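PDB 2GFI: phytase from Debaryomyces castellii, which probably releases phosphate from phytate (myo-inositol hexakisphosphate), beginning at the 3-position, as an acid phosphatase of the histidine type. Local coordinates for residues 71-77 against 117-122; 222-227 against 354-358; 158-162 against 442-446. All blocks are in the same frame, centred on the assembly; numbering follows the deposited sequence.

Contact 1 of 3, residues 71-77 against 117-122; sequences GERYPST and YLEKET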
# COMPACT_ATOMS: atom_id res chain seq x y z
N GLY A 71 -14.64 21.23 5.01
CA GLY A 71 -13.43 20.53 4.55
C GLY A 71 -12.16 21.34 4.78
O GLY A 71 -12.21 22.44 5.34
N GLU A 72 -11.03 20.80 4.31
CA GLU A 72 -9.75 21.47 4.35
C GLU A 72 -9.88 22.91 3.85
O GLU A 72 -10.63 23.19 2.92
CB GLU A 72 -8.71 20.72 3.51
CG GLU A 72 -8.30 19.35 4.06
CD GLU A 72 -9.21 18.18 3.65
OE1 GLU A 72 -10.41 18.37 3.36
OE2 GLU A 72 -8.73 17.04 3.62
N ARG A 73 -9.14 23.80 4.47
CA ARG A 73 -9.22 25.20 4.17
C ARG A 73 -7.85 25.83 4.18
O ARG A 73 -6.84 25.22 4.61
CB ARG A 73 -10.15 25.90 5.17
CG ARG A 73 -9.87 25.57 6.65
CD ARG A 73 -10.31 26.69 7.51
NE ARG A 73 -10.15 26.51 8.93
CZ ARG A 73 -9.09 26.95 9.60
NH1 ARG A 73 -8.11 27.54 8.96
NH2 ARG A 73 -9.01 26.78 10.89
N TYR A 74 -7.81 27.05 3.64
CA TYR A 74 -6.74 27.98 3.86
C TYR A 74 -6.73 28.36 5.33
O TYR A 74 -7.72 28.12 6.05
CB TYR A 74 -6.98 29.24 3.03
CG TYR A 74 -6.48 29.12 1.61
CD1 TYR A 74 -5.20 29.57 1.27
CD2 TYR A 74 -7.27 28.55 0.62
CE1 TYR A 74 -4.73 29.46 -0.05
CE2 TYR A 74 -6.81 28.42 -0.69
CZ TYR A 74 -5.55 28.87 -1.01
OH TYR A 74 -5.11 28.72 -2.30
N PRO A 75 -5.64 28.96 5.78
CA PRO A 75 -5.56 29.42 7.16
C PRO A 75 -6.67 30.44 7.42
O PRO A 75 -7.15 31.10 6.50
CB PRO A 75 -4.18 30.06 7.25
CG PRO A 75 -3.40 29.48 6.10
CD PRO A 75 -4.39 29.20 5.03
N SER A 76 -7.08 30.53 8.67
CA SER A 76 -7.96 31.59 9.08
C SER A 76 -7.17 32.88 8.96
O SER A 76 -5.95 32.89 8.67
CB SER A 76 -8.39 31.39 10.52
OG SER A 76 -7.23 31.48 11.33
N THR A 77 -7.86 33.99 9.20
CA THR A 77 -7.19 35.29 9.08
C THR A 77 -6.02 35.37 10.04
O THR A 77 -4.90 35.67 9.63
CB THR A 77 -8.17 36.41 9.36
OG1 THR A 77 -9.26 36.31 8.42
CG2 THR A 77 -7.47 37.77 9.11
N TYR A 117 -8.11 34.34 0.01
CA TYR A 117 -8.32 32.93 0.28
C TYR A 117 -8.32 32.59 1.74
O TYR A 117 -8.78 31.52 2.11
CB TYR A 117 -7.33 32.04 -0.48
CG TYR A 117 -7.48 32.18 -1.96
CD1 TYR A 117 -8.73 32.12 -2.56
CD2 TYR A 117 -6.38 32.39 -2.77
CE1 TYR A 117 -8.89 32.27 -3.92
CE2 TYR A 117 -6.52 32.53 -4.16
CZ TYR A 117 -7.79 32.47 -4.72
OH TYR A 117 -7.93 32.61 -6.09
N LEU A 118 -7.86 33.50 2.60
CA LEU A 118 -7.91 33.22 3.99
C LEU A 118 -9.37 32.91 4.32
O LEU A 118 -10.28 33.52 3.76
CB LEU A 118 -7.34 34.35 4.86
CG LEU A 118 -5.85 34.67 4.72
CD1 LEU A 118 -5.41 35.86 5.63
CD2 LEU A 118 -4.97 33.45 4.95
N GLU A 119 -9.56 31.94 5.22
CA GLU A 119 -10.87 31.56 5.73
C GLU A 119 -11.64 30.63 4.75
O GLU A 119 -12.67 30.10 5.11
CB GLU A 119 -11.75 32.79 6.13
CG GLU A 119 -11.14 33.80 7.13
CD GLU A 119 -11.13 33.36 8.58
OE1 GLU A 119 -11.60 32.24 8.88
OE2 GLU A 119 -10.64 34.13 9.49
N LYS A 120 -11.12 30.43 3.55
CA LYS A 120 -11.87 29.74 2.50
C LYS A 120 -11.49 28.28 2.42
O LYS A 120 -10.36 27.89 2.72
CB LYS A 120 -11.58 30.34 1.11
CG LYS A 120 -11.78 31.85 0.96
CD LYS A 120 -13.20 32.31 1.19
CE LYS A 120 -13.41 33.73 0.61
NZ LYS A 120 -12.78 34.71 1.53
N GLU A 121 -12.44 27.48 1.95
CA GLU A 121 -12.15 26.11 1.57
C GLU A 121 -11.10 26.14 0.50
O GLU A 121 -11.13 27.00 -0.38
CB GLU A 121 -13.42 25.45 1.00
CG GLU A 121 -14.47 25.09 2.04
CD GLU A 121 -13.92 24.04 2.97
OE1 GLU A 121 -13.88 22.87 2.55
OE2 GLU A 121 -13.50 24.38 4.12
N THR A 122 -10.17 25.20 0.54
CA THR A 122 -9.34 24.95 -0.65
C THR A 122 -10.24 24.19 -1.62
O THR A 122 -11.10 23.39 -1.21
CB THR A 122 -8.14 24.10 -0.27
OG1 THR A 122 -8.57 23.12 0.70
CG2 THR A 122 -7.05 24.98 0.47
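Tyr74 lies across the turn that Tyr117 begins, with Tyr74 CB 3.0 Å from Tyr117 O. A chi1 of -85°, setting CG opposite the carbonyl carbon and beside the backbone N, brings the ring under Tyr117, whose CB stands 3.4 Å from the Tyr74 ring centroid, almost exactly on the normal, in a CH-pi contact. CG still faces Tyr117 O; CD1, CE1 and CZ lie beneath Tyr117 CB; CD2 and CE2 also touch Thr122 CG2. The two tyrosine rings lie side by side at 26°, displaced so far that little of one covers the other. At the tip, Tyr74 OH bonds to Asn126 O. Backbone bonds fix this placement: Tyr74 N to Lys120 O at 2.8 Å, and Glu119 N to Pro75 O at 2.9 Å. Farther along, Glu119 OE2 takes both Thr77 N and Thr77 OG1, each at 2.8 Å, the amide from above the carboxylate plane and the hydroxyl on the anti lone pair; OE1 forms a salt bridge with Arg167. Residues 71-75 complete, with His70 and the arginine before it, the RHGxRxP signature of histidine acid phosphatases; His70 is the predicted nucleophile.

Contact 2 of 3, residues 222-227 against 354-358; sequences IVDEYT and VDYTP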
# COMPACT_ATOMS: atom_id res chain seq x y z
N ILE A 222 -3.79 26.33 32.92
CA ILE A 222 -3.56 24.88 32.99
C ILE A 222 -2.85 24.40 31.73
O ILE A 222 -1.80 23.77 31.78
CB ILE A 222 -4.90 24.11 33.12
CG1 ILE A 222 -5.61 24.48 34.44
CG2 ILE A 222 -4.63 22.62 33.03
CD1 ILE A 222 -7.02 23.79 34.67
N VAL A 223 -3.46 24.72 30.60
CA VAL A 223 -2.94 24.28 29.31
C VAL A 223 -1.49 24.73 29.10
O VAL A 223 -0.66 23.95 28.62
CB VAL A 223 -3.87 24.71 28.16
CG1 VAL A 223 -3.19 24.60 26.82
CG2 VAL A 223 -5.17 23.90 28.22
N ASP A 224 -1.21 25.96 29.52
CA ASP A 224 0.11 26.56 29.37
C ASP A 224 1.19 25.93 30.25
O ASP A 224 2.36 26.16 30.04
CB ASP A 224 0.02 28.08 29.60
CG ASP A 224 -0.68 28.82 28.45
OD1 ASP A 224 -0.96 28.21 27.39
OD2 ASP A 224 -1.00 30.02 28.53
N GLU A 225 0.80 25.13 31.23
CA GLU A 225 1.75 24.34 32.01
C GLU A 225 2.48 23.27 31.20
O GLU A 225 3.59 22.86 31.55
CB GLU A 225 1.06 23.68 33.19
CG GLU A 225 0.53 24.66 34.23
CD GLU A 225 -0.13 23.93 35.38
OE1 GLU A 225 0.47 22.94 35.90
OE2 GLU A 225 -1.26 24.31 35.76
N TYR A 226 1.87 22.81 30.12
CA TYR A 226 2.48 21.76 29.31
C TYR A 226 3.80 22.25 28.69
O TYR A 226 3.90 23.39 28.23
CB TYR A 226 1.51 21.27 28.24
CG TYR A 226 2.10 20.17 27.39
CD1 TYR A 226 2.38 18.91 27.93
CD2 TYR A 226 2.41 20.39 26.06
CE1 TYR A 226 2.93 17.92 27.17
CE2 TYR A 226 2.96 19.40 25.29
CZ TYR A 226 3.21 18.17 25.84
OH TYR A 226 3.76 17.16 25.07
N THR A 227 4.81 21.39 28.69
CA THR A 227 6.15 21.71 28.20
C THR A 227 6.21 22.42 26.84
O THR A 227 5.45 22.10 25.92
CB THR A 227 7.00 20.42 28.19
OG1 THR A 227 8.32 20.70 27.69
CG2 THR A 227 6.39 19.34 27.22
N VAL A 354 -0.90 17.65 32.27
CA VAL A 354 -0.09 18.69 31.63
C VAL A 354 1.39 18.51 31.94
O VAL A 354 2.24 19.07 31.26
CB VAL A 354 -0.54 20.10 32.09
CG1 VAL A 354 -1.94 20.38 31.57
CG2 VAL A 354 -0.45 20.26 33.65
N ASP A 355 1.69 17.71 32.95
CA ASP A 355 3.06 17.68 33.47
C ASP A 355 3.87 16.56 32.83
O ASP A 355 5.03 16.37 33.11
CB ASP A 355 3.04 17.61 35.02
CG ASP A 355 2.35 16.34 35.54
OD1 ASP A 355 1.27 15.93 34.99
OD2 ASP A 355 2.80 15.68 36.50
N TYR A 356 3.24 15.82 31.93
CA TYR A 356 3.97 14.90 31.08
C TYR A 356 3.18 14.68 29.81
O TYR A 356 2.08 15.19 29.69
CB TYR A 356 4.21 13.58 31.82
CG TYR A 356 2.96 12.75 31.99
CD1 TYR A 356 2.72 11.62 31.17
CD2 TYR A 356 1.99 13.08 32.96
CE1 TYR A 356 1.56 10.86 31.34
CE2 TYR A 356 0.85 12.29 33.15
CZ TYR A 356 0.64 11.20 32.33
OH TYR A 356 -0.49 10.44 32.50
N THR A 357 3.74 13.91 28.87
CA THR A 357 3.04 13.56 27.65
C THR A 357 2.51 12.12 27.79
O THR A 357 3.28 11.17 27.90
CB THR A 357 3.95 13.69 26.41
OG1 THR A 357 4.58 14.97 26.43
CG2 THR A 357 3.14 13.65 25.08
N PRO A 358 1.18 11.99 27.83
CA PRO A 358 0.54 10.67 27.88
C PRO A 358 0.57 10.01 26.51
O PRO A 358 0.52 10.70 25.48
CB PRO A 358 -0.92 10.98 28.29
CG PRO A 358 -1.15 12.37 27.79
CD PRO A 358 0.20 13.09 27.88
O HOH W 1 4.88 18.97 30.55
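Tyr226 and Val354 bring their CA atoms to 4.6 Å where a type I turn from Val223 to Tyr226, continuing from the short helix 220-223, meets the loop 354-358. Tyr226 CA points its hydrogen at Val354 O, 3.3 Å away with 157° at the hydrogen, and a water links the same carbonyl to the next amide, donating to Val354 O at 2.7 Å and accepting from Thr227 N at 3.1 Å.

The Val354 side chain fits against the turn with both methyls. CG1 packs on Ile222, 3.8 Å from its CG2, the two side chains crossing at about a right angle; CG2 lies against CB and OE1 of Glu225. With CG anti to its own nitrogen (chi1 -179°), Tyr226 sends its ring along the opposing loop, edge on, so that Val354 O, Tyr356 O and Thr357 OG1 all lie near the ring plane. The hydroxyls of Tyr226 and Thr357 meet at 2.7 Å between OH and OG1, and either could be the donor. Thr227 CG2 sits over one face, toward the rim, and Tyr285 of helix 277-295 pairs edge-to-face with the Tyr226 ring. With a phenylalanine in place of Tyr226, Thr357 OG1 would probably lose its hydroxyl mate, leaving the threonine less firmly fixed.

With no direct backbone hydrogen bond and no ion pair, the turn is tied to the loop between helices 333-343 and 365-368, away from the predicted active site, by side-chain fit, one hydroxyl pair and a single water rather than by backbone pairing.

Contact 3 of 3, residues 158-162 against 442-446; sequences LPVFT and FYWDY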
# COMPACT_ATOMS: atom_id res chain seq x y z
N LEU A 158 -33.99 17.24 -0.54
CA LEU A 158 -32.96 16.99 0.47
C LEU A 158 -32.73 18.28 1.22
O LEU A 158 -32.37 19.28 0.61
CB LEU A 158 -31.65 16.53 -0.19
CG LEU A 158 -30.49 16.19 0.74
CD1 LEU A 158 -30.75 14.85 1.49
CD2 LEU A 158 -29.15 16.20 -0.08
N PRO A 159 -33.00 18.28 2.53
CA PRO A 159 -32.65 19.43 3.36
C PRO A 159 -31.17 19.36 3.78
O PRO A 159 -30.58 18.26 3.99
CB PRO A 159 -33.59 19.29 4.57
CG PRO A 159 -33.85 17.82 4.66
CD PRO A 159 -33.69 17.22 3.29
N VAL A 160 -30.54 20.52 3.86
CA VAL A 160 -29.16 20.56 4.29
C VAL A 160 -29.16 21.60 5.40
O VAL A 160 -29.83 22.59 5.30
CB VAL A 160 -28.20 20.87 3.10
CG1 VAL A 160 -26.83 21.19 3.57
CG2 VAL A 160 -28.15 19.68 2.13
N PHE A 161 -28.48 21.33 6.49
CA PHE A 161 -28.37 22.31 7.54
C PHE A 161 -26.90 22.66 7.65
O PHE A 161 -26.03 21.77 7.76
CB PHE A 161 -28.97 21.77 8.85
CG PHE A 161 -30.37 21.24 8.68
CD1 PHE A 161 -31.47 22.04 8.94
CD2 PHE A 161 -30.58 19.98 8.17
CE1 PHE A 161 -32.75 21.58 8.73
CE2 PHE A 161 -31.85 19.51 7.94
CZ PHE A 161 -32.95 20.31 8.23
N THR A 162 -26.63 23.95 7.57
CA THR A 162 -25.29 24.45 7.64
C THR A 162 -25.27 25.76 8.41
O THR A 162 -26.25 26.48 8.40
CB THR A 162 -24.72 24.65 6.22
OG1 THR A 162 -23.42 25.23 6.34
CG2 THR A 162 -25.50 25.68 5.48
N PHE A 442 -34.66 23.93 14.38
CA PHE A 442 -34.43 24.12 12.93
C PHE A 442 -34.62 22.84 12.10
O PHE A 442 -34.97 22.93 10.94
CB PHE A 442 -33.09 24.87 12.61
CG PHE A 442 -31.85 24.11 13.03
CD1 PHE A 442 -31.39 23.03 12.28
CD2 PHE A 442 -31.16 24.47 14.19
CE1 PHE A 442 -30.25 22.33 12.67
CE2 PHE A 442 -30.01 23.77 14.61
CZ PHE A 442 -29.56 22.68 13.83
N TYR A 443 -34.40 21.65 12.68
CA TYR A 443 -34.65 20.40 11.92
C TYR A 443 -36.14 20.18 11.62
O TYR A 443 -36.48 19.45 10.67
CB TYR A 443 -34.06 19.13 12.59
CG TYR A 443 -32.55 19.12 12.79
CD1 TYR A 443 -31.68 19.06 11.70
CD2 TYR A 443 -32.00 19.15 14.07
CE1 TYR A 443 -30.31 19.04 11.89
CE2 TYR A 443 -30.62 19.15 14.27
CZ TYR A 443 -29.79 19.10 13.17
OH TYR A 443 -28.43 19.11 13.34
N TRP A 444 -37.02 20.81 12.41
CA TRP A 444 -38.46 20.65 12.24
C TRP A 444 -39.20 21.87 11.67
O TRP A 444 -40.17 21.73 10.91
CB TRP A 444 -39.08 20.20 13.57
CG TRP A 444 -38.42 18.95 14.04
CD1 TRP A 444 -38.71 17.67 13.65
CD2 TRP A 444 -37.34 18.86 14.97
NE1 TRP A 444 -37.87 16.78 14.30
CE2 TRP A 444 -37.02 17.49 15.11
CE3 TRP A 444 -36.61 19.80 15.71
CZ2 TRP A 444 -35.99 17.04 15.95
CZ3 TRP A 444 -35.60 19.35 16.53
CH2 TRP A 444 -35.30 17.98 16.64
N ASP A 445 -38.74 23.06 11.99
CA ASP A 445 -39.48 24.25 11.58
C ASP A 445 -38.83 24.96 10.42
O ASP A 445 -39.17 26.12 10.15
CB ASP A 445 -39.63 25.20 12.76
CG ASP A 445 -38.30 25.79 13.24
OD1 ASP A 445 -37.26 25.69 12.53
OD2 ASP A 445 -38.22 26.39 14.33
N TYR A 446 -37.89 24.30 9.73
CA TYR A 446 -37.14 24.92 8.63
C TYR A 446 -38.00 25.17 7.38
O TYR A 446 -37.62 25.96 6.49
CB TYR A 446 -35.88 24.10 8.27
CG TYR A 446 -36.18 22.80 7.55
CD1 TYR A 446 -36.31 22.74 6.16
CD2 TYR A 446 -36.32 21.62 8.27
CE1 TYR A 446 -36.58 21.54 5.52
CE2 TYR A 446 -36.58 20.42 7.64
CZ TYR A 446 -36.72 20.38 6.28
OH TYR A 446 -37.02 19.15 5.71
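Phe161 projects from its strand into a ring cluster made with Phe442, Tyr443 and Tyr446, and two of its three aromatic pairs are T-shaped. In one, Phe161 presents its face: the edge of Tyr443 points at it, with CD1 above the ring centre, the centroids 4.9 Å apart and the planes at 66°. In the other, Phe161 supplies the edge. CE1 and CZ lie over the face of Tyr446, toward its rim, Phe161 CE1 being 3.6 Å from Tyr446 CD2, and the planes stand nearly perpendicular at 87°. Phe161 thus offers its face to one ring and its edge to another. Tyr446 is turned for this by a chi1 of 72°, which holds its CG between the backbone nitrogen and the carbonyl carbon.

The third ring pair, Phe161 with Phe442, is oblique. It is close all the same, with the CD1 atoms of Phe161 and Phe442 3.5 Å apart. Phe442 CE1 also stands over the face of Tyr443, so the rings of Phe442 and Tyr443 pack on each other too.

A further apolar contact comes from Pro159, two residues back on the same side of the strand. Pro159 CB lies 3.7 Å from Tyr446 CZ, and its CG touches the hydroxyl oxygen. No hydrogen bond joins the two segments, although Phe161 CE1 comes within 3.4 Å of Phe442 O. The Tyr443 hydroxyl bonds instead to Ser329 OG on the adjoining strand.

Strand 158-163 runs between the parallel strands 189-194 and 326-331. Leu158, Val160 and Thr162 touch helix 166-180, whereas the face bearing Pro159 and Phe161 takes the short, weakly bonded helix 442-445 and the Tyr446 that follows it; Tyr443 and Trp444 also pack on helix 302-318.

How the contacts relate
Contact 1 is the one at the predicted active site: the side chain of Arg73 lies about 3 Å from that of the predicted nucleophile His70 and about 6 Å from that of the predicted proton donor Asp333. The other two are remote from both. Contact 3 takes one segment from the sheet whose strand 59-69 leads into residues 71-77; its nearest atoms are about 10 Å from contact 1. Contact 2 lies among helices, its centre 29 Å from that of contact 1, and on the far side of the chain's centre from contact 3, with 41 Å between their centres. The side chain of Phe442 is about 11 Å from an N-acetylglucosamine of an attached glycan.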